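Local coordinates for hypothetical membrane spanning protein (Thermus thermophilus, PDB 2VPZ), which is probably the quinone-binding membrane subunit of a polysulfide reductase-type respiratory complex, at residues A19-F22 with V23-L27. Sequence-based numbering, arbitrary orientation.
Sequences ALHF and VLVGL
His-21 and Val-25 meet one turn apart on helix 16-41, predicted to cross the membrane. Val-25 CG1 comes obliquely to the imidazole ring and lies 4.2 Å from His-21 NE2. The valine torsion (chi1 74°) sets this methyl between its own backbone N and carbonyl carbon. There Val-25 CG1 also rests 3.6 Å from Phe-22 O. On another side of the helix Leu-20 and Leu-24 run side by side and point the same way. Their methyls touch, with Leu-20 CD2 3.9 Å from Leu-24 CD1. Val-23 CG2 packs 3.6 Å from Ala-19 O.

Regular i to i+4 backbone bonds hold these pairs one turn apart. Val-25 N to His-21 O is 2.9 Å. Its N-H...O angle is 176°, almost straight. Leu-24 N to Leu-20 O is 3.0 Å. Val-23 N to Ala-19 O is more bent, with an N-H...O angle of 146°.

His-21 belongs to the ubiquinone-1 site, though no quinone is bound to this chain here, and a weak hydrogen bond joins its NE2 and the hydroxyl of Tyr-130, another quinone-binding residue. Asp-60 of helix 46-65 touches both His-21 and Val-25. Phe-22 packs on Pro-131 and Leu-135 of helix 117-136, while Val-23 meets Leu-159 of helix 148-166 and Ala-236 of helix 227-245.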
loop_
_atom_site.group_PDB
_atom_site.type_symbol
_atom_site.label_atom_id
_atom_site.label_comp_id
_atom_site.label_asym_id
_atom_site.label_seq_id
_atom_site.Cartn_x
_atom_site.Cartn_y
_atom_site.Cartn_z
ATOM N N ALA C 19 7.860 15.606 36.944
ATOM C CA ALA C 19 7.666 16.995 36.510
ATOM C C ALA C 19 8.287 17.951 37.551
ATOM O O ALA C 19 8.778 19.042 37.235
ATOM C CB ALA C 19 6.161 17.305 36.304
ATOM N N LEU C 20 8.247 17.503 38.814
ATOM C CA LEU C 20 8.842 18.186 39.959
ATOM C C LEU C 20 10.390 18.138 39.707
ATOM O O LEU C 20 11.084 19.163 39.786
ATOM C CB LEU C 20 8.469 17.484 41.288
ATOM C CG LEU C 20 8.415 18.234 42.648
ATOM C CD1 LEU C 20 8.926 17.321 43.799
ATOM C CD2 LEU C 20 9.244 19.540 42.565
ATOM N N HIS C 21 10.934 16.959 39.403
ATOM C CA HIS C 21 12.373 16.838 39.108
ATOM C C HIS C 21 12.726 17.863 38.007
ATOM O O HIS C 21 13.757 18.557 38.070
ATOM C CB HIS C 21 12.784 15.404 38.634
ATOM C CG HIS C 21 13.961 15.339 37.727
ATOM N ND1 HIS C 21 15.155 14.774 38.080
ATOM C CD2 HIS C 21 14.127 15.802 36.491
ATOM C CE1 HIS C 21 16.021 14.906 37.100
ATOM N NE2 HIS C 21 15.412 15.531 36.117
ATOM N N PHE C 22 11.859 17.985 37.000
ATOM C CA PHE C 22 12.072 18.927 35.904
ATOM C C PHE C 22 12.148 20.406 36.337
ATOM O O PHE C 22 12.972 21.141 35.840
ATOM C CB PHE C 22 11.034 18.727 34.790
ATOM C CG PHE C 22 11.500 17.876 33.632
ATOM C CD1 PHE C 22 11.490 16.475 33.709
ATOM C CD2 PHE C 22 11.974 18.475 32.457
ATOM C CE1 PHE C 22 11.950 15.679 32.636
ATOM C CE2 PHE C 22 12.438 17.703 31.371
ATOM C CZ PHE C 22 12.428 16.299 31.462
ATOM N N VAL C 23 11.305 20.828 37.269
ATOM C CA VAL C 23 11.367 22.198 37.759
ATOM C C VAL C 23 12.667 22.381 38.575
ATOM O O VAL C 23 13.351 23.398 38.464
ATOM C CB VAL C 23 10.135 22.570 38.685
ATOM C CG1 VAL C 23 10.356 23.946 39.376
ATOM C CG2 VAL C 23 8.826 22.571 37.875
ATOM N N LEU C 24 13.022 21.369 39.358
ATOM C CA LEU C 24 14.201 21.427 40.229
ATOM C C LEU C 24 15.576 21.476 39.510
ATOM O O LEU C 24 16.403 22.335 39.833
ATOM C CB LEU C 24 14.155 20.333 41.314
ATOM C CG LEU C 24 13.811 20.736 42.776
ATOM C CD1 LEU C 24 12.569 21.649 42.793
ATOM C CD2 LEU C 24 13.579 19.489 43.669
ATOM N N VAL C 25 15.813 20.580 38.552
ATOM C CA VAL C 25 17.075 20.572 37.802
ATOM C C VAL C 25 17.276 21.932 37.048
ATOM O O VAL C 25 18.415 22.301 36.715
ATOM C CB VAL C 25 17.151 19.340 36.803
ATOM C CG1 VAL C 25 16.243 19.564 35.598
ATOM C CG2 VAL C 25 18.600 19.095 36.355
ATOM N N GLY C 26 16.186 22.671 36.800
ATOM C CA GLY C 26 16.227 23.988 36.174
ATOM C C GLY C 26 16.913 24.958 37.139
ATOM O O GLY C 26 17.891 25.645 36.802
ATOM N N LEU C 27 16.384 24.983 38.363
ATOM C CA LEU C 27 16.892 25.738 39.518
ATOM C C LEU C 27 18.344 25.346 39.794
ATOM O O LEU C 27 19.228 26.199 39.925
ATOM C CB LEU C 27 16.127 25.412 40.783
ATOM C CG LEU C 27 15.134 26.460 41.273
ATOM C CD1 LEU C 27 14.399 25.952 42.524
ATOM C CD2 LEU C 27 15.883 27.777 41.554
#